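Local coordinates for putative regulator (Escherichia coli O6, PDB 3HFI), which is a putative transcription regulator whose UTRA domain, as in related GntR-type repressors, probably senses a small effector molecule and so modulates DNA binding, at residues A36-A41 with I46-D51; E56-I61 with H121-S126; I73-E76 with I81-I84; N90-I95 with Q136-S141. All coordinates share one frame; numbering follows the deposited sequence.

All four contacts lie in one UTRA domain, whose antiparallel sheet runs 26-35, 51-60, 65-73, 144-153, 130-139, 105-114. Contact 1, at helix 38-44, closes before the others open; contact 3 is nested inside the loop closed by contact 2, which uses helix 117-123, while contacts 2 and 4 alternate their segments. Contacts 3 and 4, the latter on helix 91-99, lie about 11 Å apart between centres and meet through Ile81 and Ile95. Contact 1 touches contact 3 through Gln50 and Asn74. Contact 2 lies about 27 Å from contact 1, centre to centre, across the middle of the chain. Contact 4 also reaches the second subunit, so strand 130-139 and helix 91-99 join the dimer interface.

Contact 1: residues A36-A41 with I46-D51; sequences ANRYVA and ITPGQD
Three backbone hydrogen bonds tie Ala36 and Ala41 to the returning chain. Ala36 uses both its polar atoms: its N gives to Gln50 O at 2.9 Å, and its O takes Gly49 N at 2.8 Å. Just after helix 38-44, Ile46 N reaches back to Ala41 O at 3.0 Å. The type II beta turn from Thr47 to Gln50 then supplies the two atoms that Ale36 binds, Gly49 N and Gln50 O. Helix 38-44 and the turn form the connection between the neighbouring antiparallel strands 26-35 and 51-60, at one end of the UTRA domain's sheet. Asn37 is the N-cap of the helix, its OD1 accepting from Val40 N at 2.8 Å. In the turn, Gly49 takes the position with positive phi, 93°.

Apolar packing fills in between the bonds. The Ala41 methyl faces the turn, with CB 3.5 Å from Pro48 CA and the ring's CG and CD alongside it. Ile46 has CG1 between its backbone N and carbonyl carbon (chi1 61°), which lays CG1 against Ala41 and sends CD1 on to Ala36 CB, 3.8 Å away. At the exposed margin, Arg38 CG passes Pro48 CB while its guanidinium leads away.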
loop_
_atom_site.group_PDB
_atom_site.type_symbol
_atom_site.label_atom_id
_atom_site.label_comp_id
_atom_site.label_asym_id
_atom_site.label_seq_id
_atom_site.Cartn_x
_atom_site.Cartn_y
_atom_site.Cartn_z
ATOM N N ALA A 36 23.647 0.162 7.648
ATOM C CA ALA A 36 22.878 -0.431 6.536
ATOM C C ALA A 36 23.645 -1.583 5.901
ATOM O O ALA A 36 24.830 -1.435 5.535
ATOM C CB ALA A 36 22.564 0.582 5.526
ATOM N N ASN A 37 23.023 -2.765 5.810
ATOM C CA ASN A 37 23.703 -3.866 5.098
ATOM C C ASN A 37 23.592 -3.626 3.613
ATOM O O ASN A 37 22.934 -2.668 3.195
ATOM C CB ASN A 37 23.216 -5.265 5.509
ATOM C CG ASN A 37 21.807 -5.571 5.048
ATOM O OD1 ASN A 37 21.335 -5.085 4.036
ATOM N ND2 ASN A 37 21.127 -6.415 5.826
ATOM N N ARG A 38 24.295 -4.418 2.819
ATOM C CA ARG A 38 24.386 -4.142 1.401
ATOM C C ARG A 38 23.002 -4.115 0.771
ATOM O O ARG A 38 22.693 -3.241 -0.062
ATOM C CB ARG A 38 25.256 -5.165 0.667
ATOM C CG ARG A 38 26.758 -4.919 0.795
ATOM C CD ARG A 38 27.568 -6.138 0.309
ATOM N NE ARG A 38 27.173 -7.303 1.118
ATOM C CZ ARG A 38 27.804 -7.743 2.216
ATOM N NH1 ARG A 38 28.934 -7.167 2.640
ATOM N NH2 ARG A 38 27.311 -8.796 2.890
ATOM N N TYR A 39 22.144 -5.053 1.153
ATOM C CA TYR A 39 20.797 -5.115 0.501
ATOM C C TYR A 39 19.990 -3.905 0.837
ATOM O O TYR A 39 19.415 -3.273 -0.019
ATOM C CB TYR A 39 20.072 -6.355 0.978
ATOM C CG TYR A 39 18.704 -6.535 0.375
ATOM C CD1 TYR A 39 18.569 -6.833 -0.991
ATOM C CD2 TYR A 39 17.552 -6.452 1.175
ATOM C CE1 TYR A 39 17.325 -7.045 -1.556
ATOM C CE2 TYR A 39 16.278 -6.663 0.608
ATOM C CZ TYR A 39 16.182 -6.955 -0.767
ATOM O OH TYR A 39 14.960 -7.145 -1.393
ATOM N N VAL A 40 19.988 -3.549 2.119
ATOM C CA VAL A 40 19.257 -2.387 2.559
ATOM C C VAL A 40 19.833 -1.090 1.983
ATOM O O VAL A 40 19.095 -0.159 1.595
ATOM C CB VAL A 40 19.229 -2.321 4.074
ATOM C CG1 VAL A 40 18.740 -0.960 4.509
ATOM C CG2 VAL A 40 18.302 -3.423 4.654
ATOM N N ALA A 41 21.167 -1.015 1.922
ATOM C CA ALA A 41 21.802 0.159 1.358
ATOM C C ALA A 41 21.411 0.339 -0.097
ATOM O O ALA A 41 21.123 1.449 -0.496
ATOM C CB ALA A 41 23.366 0.113 1.544
ATOM N N ILE A 46 21.922 4.290 -0.489
ATOM C CA ILE A 46 22.921 4.883 0.392
ATOM C C ILE A 46 24.160 3.995 0.371
ATOM O O ILE A 46 24.110 2.892 -0.144
ATOM C CB ILE A 46 22.396 5.084 1.830
ATOM C CG1 ILE A 46 21.995 3.764 2.476
ATOM C CG2 ILE A 46 21.227 6.070 1.832
ATOM C CD1 ILE A 46 21.523 3.942 3.980
ATOM N N THR A 47 25.260 4.478 0.968
ATOM C CA THR A 47 26.514 3.730 1.023
ATOM C C THR A 47 26.334 2.606 2.038
ATOM O O THR A 47 25.877 2.834 3.140
ATOM C CB THR A 47 27.664 4.650 1.367
ATOM O OG1 THR A 47 27.651 5.742 0.434
ATOM C CG2 THR A 47 29.030 3.939 1.330
ATOM N N PRO A 48 26.659 1.376 1.653
ATOM C CA PRO A 48 26.706 0.301 2.615
ATOM C C PRO A 48 27.464 0.751 3.851
ATOM O O PRO A 48 28.555 1.377 3.768
ATOM C CB PRO A 48 27.529 -0.772 1.905
ATOM C CG PRO A 48 27.175 -0.529 0.342
ATOM C CD PRO A 48 26.983 0.962 0.259
ATOM N N GLY A 49 26.912 0.399 5.004
ATOM C CA GLY A 49 27.526 0.752 6.300
ATOM C C GLY A 49 27.033 2.062 6.940
ATOM O O GLY A 49 27.323 2.364 8.136
ATOM N N GLN A 50 26.320 2.860 6.166
ATOM C CA GLN A 50 25.813 4.099 6.684
ATOM C C GLN A 50 24.770 3.828 7.752
ATOM O O GLN A 50 23.926 3.003 7.547
ATOM C CB GLN A 50 25.139 4.869 5.581
ATOM C CG GLN A 50 24.776 6.232 6.023
ATOM C CD GLN A 50 24.445 7.100 4.887
ATOM O OE1 GLN A 50 25.341 7.483 4.147
ATOM N NE2 GLN A 50 23.169 7.449 4.728
ATOM N N ASP A 51 24.834 4.530 8.879
ATOM C CA ASP A 51 23.883 4.301 9.959
ATOM C C ASP A 51 22.465 4.613 9.548
ATOM O O ASP A 51 22.187 5.577 8.832
ATOM C CB ASP A 51 24.287 5.103 11.199
ATOM C CG ASP A 51 25.370 4.443 12.005
ATOM O OD1 ASP A 51 25.672 3.244 11.811
ATOM O OD2 ASP A 51 25.884 5.099 12.922
#

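Contact 2: residues E56-I61 with H121-S126; sequences ERLRSI and HFLDIS
Leu58 lays its CD1 methyl against the C-terminal end of helix 117-123, where it overlaps the carbonyl of Phe122, 3.5 Å from Phe122 O, and the side chain of Leu123, 3.8 Å from Leu123 CD2. With CG anti to the backbone N (chi1 -176°), both methyls of Leu58 are carried off the strand toward the helix, and CD2 also comes within 3.8 Å of Phe122 O. The two leucines slide past each other in opposite directions and meet through one methyl each.

Two residues back on the same side of the strand, Glu56 stretches out to the Phe122 ring. Its OE2 stands 3.9 Å from Phe122 CE2; the two side chains cross at about a right angle, and the carboxylate and ring planes are 63° apart. No hydrogen bond joins the two segments, which meet by van der Waals contact alone. The helix ends at Leu123, whose O accepts from Lys154 NZ, and Asp124 breaks the helical path with a positive phi.

In the fold, strand 51-60 runs between strands 26-35 and 65-73, and helix 117-123, which comes between strands 105-114 and 130-139 in the chain, packs on the face of the sheet from which Glu56 and Leu58 project; Ile29 and Leu68 also touch Glu56 from the flanking strands.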
loop_
_atom_site.group_PDB
_atom_site.type_symbol
_atom_site.label_atom_id
_atom_site.label_comp_id
_atom_site.label_asym_id
_atom_site.label_seq_id
_atom_site.Cartn_x
_atom_site.Cartn_y
_atom_site.Cartn_z
ATOM N N GLU A 56 11.135 -1.570 15.220
ATOM C CA GLU A 56 10.224 -2.701 15.170
ATOM C C GLU A 56 8.937 -2.330 15.896
ATOM O O GLU A 56 8.973 -1.922 17.079
ATOM C CB GLU A 56 10.880 -3.910 15.848
ATOM C CG GLU A 56 10.213 -5.243 15.630
ATOM C CD GLU A 56 11.038 -6.403 16.288
ATOM O OE1 GLU A 56 11.645 -6.223 17.375
ATOM O OE2 GLU A 56 11.084 -7.504 15.694
ATOM N N ARG A 57 7.819 -2.493 15.195
ATOM C CA ARG A 57 6.508 -2.015 15.638
ATOM C C ARG A 57 5.475 -3.101 15.457
ATOM O O ARG A 57 5.488 -3.811 14.450
ATOM C CB ARG A 57 6.122 -0.785 14.831
ATOM C CG ARG A 57 6.945 0.429 15.240
ATOM C CD ARG A 57 7.138 1.354 14.099
ATOM N NE ARG A 57 5.913 2.060 13.857
ATOM C CZ ARG A 57 5.262 2.123 12.694
ATOM N NH1 ARG A 57 5.680 1.540 11.567
ATOM N NH2 ARG A 57 4.144 2.810 12.661
ATOM N N LEU A 58 4.610 -3.252 16.461
ATOM C CA LEU A 58 3.610 -4.299 16.446
ATOM C C LEU A 58 2.285 -3.585 16.355
ATOM O O LEU A 58 1.965 -2.737 17.184
ATOM C CB LEU A 58 3.686 -5.186 17.700
ATOM C CG LEU A 58 2.739 -6.394 17.755
ATOM C CD1 LEU A 58 3.186 -7.507 16.824
ATOM C CD2 LEU A 58 2.631 -6.919 19.169
ATOM N N ARG A 59 1.548 -3.878 15.303
ATOM C CA ARG A 59 0.299 -3.196 15.077
ATOM C C ARG A 59 -0.792 -4.151 15.425
ATOM O O ARG A 59 -0.814 -5.255 14.895
ATOM C CB ARG A 59 0.139 -2.810 13.642
ATOM C CG ARG A 59 -1.296 -2.508 13.300
ATOM C CD ARG A 59 -1.340 -1.574 12.122
ATOM N NE ARG A 59 -0.547 -0.396 12.456
ATOM C CZ ARG A 59 0.041 0.397 11.571
ATOM N NH1 ARG A 59 -0.060 0.159 10.261
ATOM N NH2 ARG A 59 0.744 1.438 11.995
ATOM N N SER A 60 -1.682 -3.733 16.324
ATOM C CA SER A 60 -2.859 -4.527 16.654
ATOM C C SER A 60 -4.155 -3.789 16.279
ATOM O O SER A 60 -4.289 -2.556 16.401
ATOM C CB SER A 60 -2.835 -4.992 18.118
ATOM O OG SER A 60 -2.470 -3.950 18.994
ATOM N N ILE A 61 -5.095 -4.583 15.788
ATOM C CA ILE A 61 -6.349 -4.085 15.230
ATOM C C ILE A 61 -7.490 -4.604 16.103
ATOM O O ILE A 61 -7.861 -5.783 16.036
ATOM C CB ILE A 61 -6.475 -4.449 13.699
ATOM C CG1 ILE A 61 -5.533 -3.518 12.888
ATOM C CG2 ILE A 61 -7.923 -4.342 13.209
ATOM C CD1 ILE A 61 -4.887 -4.136 11.629
ATOM N N HIS A 121 6.708 -15.296 17.959
ATOM C CA HIS A 121 6.322 -14.961 19.317
ATOM C C HIS A 121 5.606 -13.617 19.380
ATOM O O HIS A 121 4.627 -13.454 20.077
ATOM C CB HIS A 121 7.532 -15.054 20.284
ATOM C CG HIS A 121 7.642 -16.389 20.984
ATOM N ND1 HIS A 121 8.273 -17.487 20.425
ATOM C CD2 HIS A 121 7.167 -16.810 22.185
ATOM C CE1 HIS A 121 8.200 -18.514 21.257
ATOM N N PHE A 122 6.044 -12.662 18.602
ATOM C CA PHE A 122 5.350 -11.385 18.579
ATOM C C PHE A 122 3.928 -11.443 18.013
ATOM O O PHE A 122 3.086 -10.656 18.409
ATOM C CB PHE A 122 6.182 -10.370 17.800
ATOM C CG PHE A 122 7.462 -10.008 18.481
ATOM C CD1 PHE A 122 7.445 -9.409 19.727
ATOM C CD2 PHE A 122 8.686 -10.261 17.871
ATOM C CE1 PHE A 122 8.632 -9.071 20.375
ATOM C CE2 PHE A 122 9.887 -9.915 18.491
ATOM C CZ PHE A 122 9.865 -9.320 19.751
ATOM N N LEU A 123 3.670 -12.358 17.084
ATOM C CA LEU A 123 2.373 -12.442 16.413
ATOM C C LEU A 123 1.530 -13.650 16.852
ATOM O O LEU A 123 0.390 -13.826 16.414
ATOM C CB LEU A 123 2.604 -12.528 14.911
ATOM C CG LEU A 123 3.120 -11.255 14.259
ATOM C CD1 LEU A 123 3.521 -11.534 12.820
ATOM C CD2 LEU A 123 2.063 -10.188 14.321
ATOM N N ASP A 124 2.108 -14.470 17.717
ATOM C CA ASP A 124 1.510 -15.708 18.204
ATOM C C ASP A 124 1.598 -16.808 17.204
ATOM O O ASP A 124 1.681 -17.955 17.550
ATOM C CB ASP A 124 0.077 -15.509 18.617
ATOM C CG ASP A 124 -0.047 -14.558 19.736
ATOM O OD1 ASP A 124 0.934 -14.380 20.458
ATOM O OD2 ASP A 124 -1.119 -13.969 19.905
ATOM N N ILE A 125 1.586 -16.466 15.943
ATOM C CA ILE A 125 1.750 -17.502 14.964
ATOM C C ILE A 125 2.627 -18.642 15.511
ATOM O O ILE A 125 3.536 -18.439 16.289
ATOM C CB ILE A 125 2.366 -16.933 13.671
ATOM N N SER A 126 2.331 -19.852 15.081
ATOM C CA SER A 126 3.179 -20.980 15.353
ATOM C C SER A 126 4.421 -20.684 14.587
ATOM O O SER A 126 4.368 -20.388 13.410
ATOM C CB SER A 126 2.546 -22.305 14.926
ATOM O OG SER A 126 2.285 -22.323 13.534
#

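Contact 3: residues I73-E76 with I81-I84; sequences INIE and IVEI
Ile75 and Ile81 meet through their branch methyls, Ile75 CG2 to Ile81 CG2 at 3.5 Å, with the two side chains crossing at about a right angle. The same Ile81 methyl lies 3.8 Å from Ile75 CB, settling against the branch point as well as its methyl. Val82 adds a second touch from the more exposed side: its CG1 is 4.1 Å from Ile75 CG2 and equally far from Ile75 CD1, so one valine methyl spans both arms of the isoleucine. The contact is wholly apolar, with no hydrogen bond across it.

Torsions set these methyls in place. Ile81 carries CG1 anti to its backbone N (chi1 -172°), which turns CG2 toward Ile75 and sends the longer arm inward, to Ile95 and Leu98 of helix 91-99.

Behind Ile75, Asn74 OD1 accepts from Glu76 N at 3.2 Å, with the donor above the amide carbonyl plane; this Asx turn lies where the chain leaves strand 65-73 and enters the 3-10 segment that starts at Ile75. Ile81 to Glu83 form another. Both 3-10 segments lie in the connection between strand 65-73 and helix 91-99, packed against the helix through Ile81 and against the sheet through Leu53 of strand 51-60, which touches both Ile75 and Ile81.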
loop_
_atom_site.group_PDB
_atom_site.type_symbol
_atom_site.label_atom_id
_atom_site.label_comp_id
_atom_site.label_asym_id
_atom_site.label_seq_id
_atom_site.Cartn_x
_atom_site.Cartn_y
_atom_site.Cartn_z
ATOM N N ILE A 73 15.113 3.389 8.199
ATOM C CA ILE A 73 14.948 4.799 7.834
ATOM C C ILE A 73 16.295 5.488 7.616
ATOM O O ILE A 73 17.184 5.393 8.477
ATOM C CB ILE A 73 14.171 5.557 8.948
ATOM C CG1 ILE A 73 12.782 4.922 9.140
ATOM C CG2 ILE A 73 14.014 6.985 8.525
ATOM C CD1 ILE A 73 12.374 4.733 10.609
ATOM N N ASN A 74 16.450 6.162 6.462
ATOM C CA ASN A 74 17.618 6.981 6.204
ATOM C C ASN A 74 17.518 8.249 7.046
ATOM O O ASN A 74 16.801 9.188 6.711
ATOM C CB ASN A 74 17.679 7.354 4.728
ATOM C CG ASN A 74 18.884 8.162 4.394
ATOM O OD1 ASN A 74 19.709 8.457 5.263
ATOM N ND2 ASN A 74 19.031 8.499 3.132
ATOM N N ILE A 75 18.250 8.292 8.124
ATOM C CA ILE A 75 18.154 9.386 9.084
ATOM C C ILE A 75 18.793 10.700 8.600
ATOM O O ILE A 75 18.430 11.785 9.065
ATOM C CB ILE A 75 18.696 8.951 10.473
ATOM C CG1 ILE A 75 20.129 8.476 10.434
ATOM C CG2 ILE A 75 17.925 7.781 11.006
ATOM C CD1 ILE A 75 20.401 7.494 11.632
ATOM N N GLU A 76 19.675 10.616 7.603
ATOM C CA GLU A 76 20.282 11.834 7.021
ATOM C C GLU A 76 19.244 12.779 6.438
ATOM O O GLU A 76 19.450 13.973 6.401
ATOM C CB GLU A 76 21.268 11.471 5.930
ATOM C CG GLU A 76 22.235 10.294 6.289
ATOM C CD GLU A 76 22.909 10.437 7.643
ATOM O OE1 GLU A 76 23.304 11.586 8.016
ATOM O OE2 GLU A 76 23.070 9.382 8.341
ATOM N N ILE A 81 15.023 12.464 13.979
ATOM C CA ILE A 81 14.098 11.327 14.002
ATOM C C ILE A 81 14.497 10.321 15.082
ATOM O O ILE A 81 13.651 9.580 15.623
ATOM C CB ILE A 81 14.061 10.600 12.606
ATOM C CG1 ILE A 81 12.961 9.521 12.555
ATOM C CG2 ILE A 81 15.468 10.002 12.244
ATOM C CD1 ILE A 81 11.683 9.861 11.760
ATOM N N VAL A 82 15.795 10.257 15.349
ATOM C CA VAL A 82 16.281 9.307 16.323
ATOM C C VAL A 82 15.786 9.681 17.736
ATOM O O VAL A 82 15.750 8.807 18.589
ATOM C CB VAL A 82 17.849 9.138 16.334
ATOM C CG1 VAL A 82 18.336 8.629 14.989
ATOM C CG2 VAL A 82 18.513 10.404 16.734
ATOM N N GLU A 83 15.375 10.934 17.963
ATOM C CA GLU A 83 14.952 11.374 19.286
ATOM C C GLU A 83 13.473 11.204 19.516
ATOM O O GLU A 83 13.023 11.428 20.627
ATOM C CB GLU A 83 15.315 12.825 19.507
ATOM C CG GLU A 83 16.815 13.044 19.658
ATOM C CD GLU A 83 17.292 14.343 18.984
ATOM O OE1 GLU A 83 18.178 14.285 18.072
ATOM O OE2 GLU A 83 16.770 15.420 19.368
ATOM N N ILE A 84 12.717 10.803 18.506
ATOM C CA ILE A 84 11.250 10.690 18.626
ATOM C C ILE A 84 10.833 9.435 19.442
ATOM O O ILE A 84 11.504 8.421 19.406
ATOM C CB ILE A 84 10.553 10.692 17.182
ATOM C CG1 ILE A 84 10.927 11.955 16.383
ATOM C CG2 ILE A 84 9.042 10.619 17.252
ATOM C CD1 ILE A 84 10.600 13.249 17.067
#

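Contact 4: residues N90-I95 with Q136-S141; sequences NLFPTI and QLVFFS
Phe140 meets Ile95 from a corner in the chain: after strand 130-139 the backbone turns here, and Phe140 and Ser141 form a classic beta bulge. From this corner the ring reaches toward helix 91-99, with CZ 3.5 Å from Ile95 CG2 and CE1 at 3.8 Å from the same methyl. Ile95 delivers that methyl by holding CG2 anti to its backbone N, while CG1 lies beside the N (chi1 -72°). The approach to the ring is oblique.

One helical turn earlier, Phe92 meets the strand more lightly, CE1 standing 4.2 Å from Val138 CG1. Leu91 CG sits over the centre of one face of the Phe92 ring, 4.2 Å above its plane, and Ile103 adds a neighbour to Phe92 and Val138 alike. The nearest CA atoms, those of Phe92 and Val138, are 9.7 Å apart, so side chains alone bridge the gap: this is a helix packed on the antiparallel sheet of the UTRA domain, Phe92 facing Val138 of strand 130-139 and Ile95 facing Phe140 at the corner after it.

At the start of the helix Asn90 O accepts from Thr94 N at 3.2 Å; Thr94 OG1 approaches it from the opposite face of the carbonyl plane, at a doubtfully short distance. On the strand, Gln136 binds the second subunit with both ends of its amide, NE2 giving to Tyr159 O and OE1 accepting from Gly161 N of that chain. Leu160 of the second subunit packs against Phe92, Gln136 and Val138.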
loop_
_atom_site.group_PDB
_atom_site.type_symbol
_atom_site.label_atom_id
_atom_site.label_comp_id
_atom_site.label_asym_id
_atom_site.label_seq_id
_atom_site.Cartn_x
_atom_site.Cartn_y
_atom_site.Cartn_z
ATOM N N ASN A 90 3.350 9.344 15.216
ATOM C CA ASN A 90 3.182 8.481 14.034
ATOM C C ASN A 90 4.407 8.580 13.108
ATOM O O ASN A 90 4.955 9.673 12.891
ATOM C CB ASN A 90 1.920 8.874 13.265
ATOM C CG ASN A 90 0.675 8.791 14.112
ATOM O OD1 ASN A 90 -0.108 9.753 14.193
ATOM N ND2 ASN A 90 0.486 7.645 14.768
ATOM N N LEU A 91 4.824 7.445 12.563
ATOM C CA LEU A 91 6.124 7.381 11.910
ATOM C C LEU A 91 6.178 8.260 10.676
ATOM O O LEU A 91 7.021 9.128 10.598
ATOM C CB LEU A 91 6.474 5.937 11.523
ATOM C CG LEU A 91 7.754 5.753 10.759
ATOM C CD1 LEU A 91 8.996 6.385 11.484
ATOM C CD2 LEU A 91 7.943 4.277 10.530
ATOM N N PHE A 92 5.263 8.054 9.736
ATOM C CA PHE A 92 5.364 8.707 8.453
ATOM C C PHE A 92 5.053 10.214 8.463
ATOM O O PHE A 92 5.804 10.991 7.862
ATOM C CB PHE A 92 4.632 7.906 7.404
ATOM C CG PHE A 92 5.309 6.596 7.126
ATOM C CD1 PHE A 92 6.455 6.544 6.337
ATOM C CD2 PHE A 92 4.877 5.430 7.726
ATOM C CE1 PHE A 92 7.130 5.345 6.115
ATOM C CE2 PHE A 92 5.549 4.204 7.474
ATOM C CZ PHE A 92 6.668 4.183 6.671
ATOM N N PRO A 93 4.037 10.642 9.221
ATOM C CA PRO A 93 3.878 12.065 9.469
ATOM C C PRO A 93 5.116 12.696 10.034
ATOM O O PRO A 93 5.448 13.814 9.658
ATOM C CB PRO A 93 2.753 12.110 10.501
ATOM C CG PRO A 93 1.893 10.901 10.136
ATOM C CD PRO A 93 2.932 9.856 9.786
ATOM N N THR A 94 5.829 11.975 10.907
ATOM C CA THR A 94 7.021 12.517 11.521
ATOM C C THR A 94 8.187 12.632 10.535
ATOM O O THR A 94 8.964 13.585 10.589
ATOM C CB THR A 94 7.450 11.685 12.769
ATOM O OG1 THR A 94 6.367 11.613 13.720
ATOM C CG2 THR A 94 8.651 12.299 13.460
ATOM N N ILE A 95 8.338 11.643 9.673
ATOM C CA ILE A 95 9.314 11.667 8.581
ATOM C C ILE A 95 9.045 12.932 7.757
ATOM O O ILE A 95 9.960 13.706 7.487
ATOM C CB ILE A 95 9.220 10.341 7.771
ATOM C CG1 ILE A 95 9.821 9.187 8.613
ATOM C CG2 ILE A 95 9.860 10.444 6.387
ATOM C CD1 ILE A 95 9.734 7.769 7.955
ATOM N N GLN A 136 8.510 -3.085 1.431
ATOM C CA GLN A 136 7.990 -1.860 0.904
ATOM C C GLN A 136 9.051 -0.791 0.938
ATOM O O GLN A 136 9.693 -0.568 1.974
ATOM C CB GLN A 136 6.844 -1.394 1.775
ATOM C CG GLN A 136 6.198 -0.109 1.230
ATOM C CD GLN A 136 5.082 0.369 2.074
ATOM O OE1 GLN A 136 5.288 0.732 3.268
ATOM N NE2 GLN A 136 3.850 0.368 1.492
ATOM N N LEU A 137 9.226 -0.116 -0.173
ATOM C CA LEU A 137 10.184 0.963 -0.280
ATOM C C LEU A 137 9.348 2.226 -0.438
ATOM O O LEU A 137 8.513 2.280 -1.288
ATOM C CB LEU A 137 11.116 0.725 -1.485
ATOM C CG LEU A 137 12.366 1.590 -1.627
ATOM C CD1 LEU A 137 13.202 1.628 -0.362
ATOM C CD2 LEU A 137 13.228 1.164 -2.820
ATOM N N VAL A 138 9.637 3.233 0.375
ATOM C CA VAL A 138 8.912 4.504 0.457
ATOM C C VAL A 138 9.855 5.637 0.060
ATOM O O VAL A 138 11.000 5.660 0.502
ATOM C CB VAL A 138 8.340 4.704 1.891
ATOM C CG1 VAL A 138 7.594 6.054 2.010
ATOM C CG2 VAL A 138 7.376 3.516 2.248
ATOM N N PHE A 139 9.380 6.548 -0.812
ATOM C CA PHE A 139 10.200 7.554 -1.479
ATOM C C PHE A 139 9.609 8.928 -1.249
ATOM O O PHE A 139 8.376 9.103 -1.277
ATOM C CB PHE A 139 10.177 7.398 -2.984
ATOM C CG PHE A 139 10.784 6.132 -3.518
ATOM C CD1 PHE A 139 11.969 6.167 -4.218
ATOM C CD2 PHE A 139 10.101 4.937 -3.436
ATOM C CE1 PHE A 139 12.493 4.999 -4.797
ATOM C CE2 PHE A 139 10.592 3.755 -3.995
ATOM C CZ PHE A 139 11.805 3.792 -4.691
ATOM N N PHE A 140 10.488 9.917 -1.084
ATOM C CA PHE A 140 10.108 11.297 -1.263
ATOM C C PHE A 140 10.010 11.680 -2.726
ATOM O O PHE A 140 9.129 12.397 -3.152
ATOM C CB PHE A 140 11.169 12.171 -0.632
ATOM C CG PHE A 140 11.193 12.137 0.869
ATOM C CD1 PHE A 140 10.017 12.219 1.619
ATOM C CD2 PHE A 140 12.404 12.058 1.535
ATOM C CE1 PHE A 140 10.078 12.221 3.011
ATOM C CE2 PHE A 140 12.469 12.101 2.945
ATOM C CZ PHE A 140 11.318 12.179 3.666
ATOM N N SER A 141 10.968 11.269 -3.513
ATOM C CA SER A 141 10.924 11.570 -4.910
ATOM C C SER A 141 11.380 10.312 -5.567
ATOM O O SER A 141 11.916 9.415 -4.900
ATOM C CB SER A 141 11.849 12.726 -5.301
ATOM O OG SER A 141 13.222 12.354 -5.162
#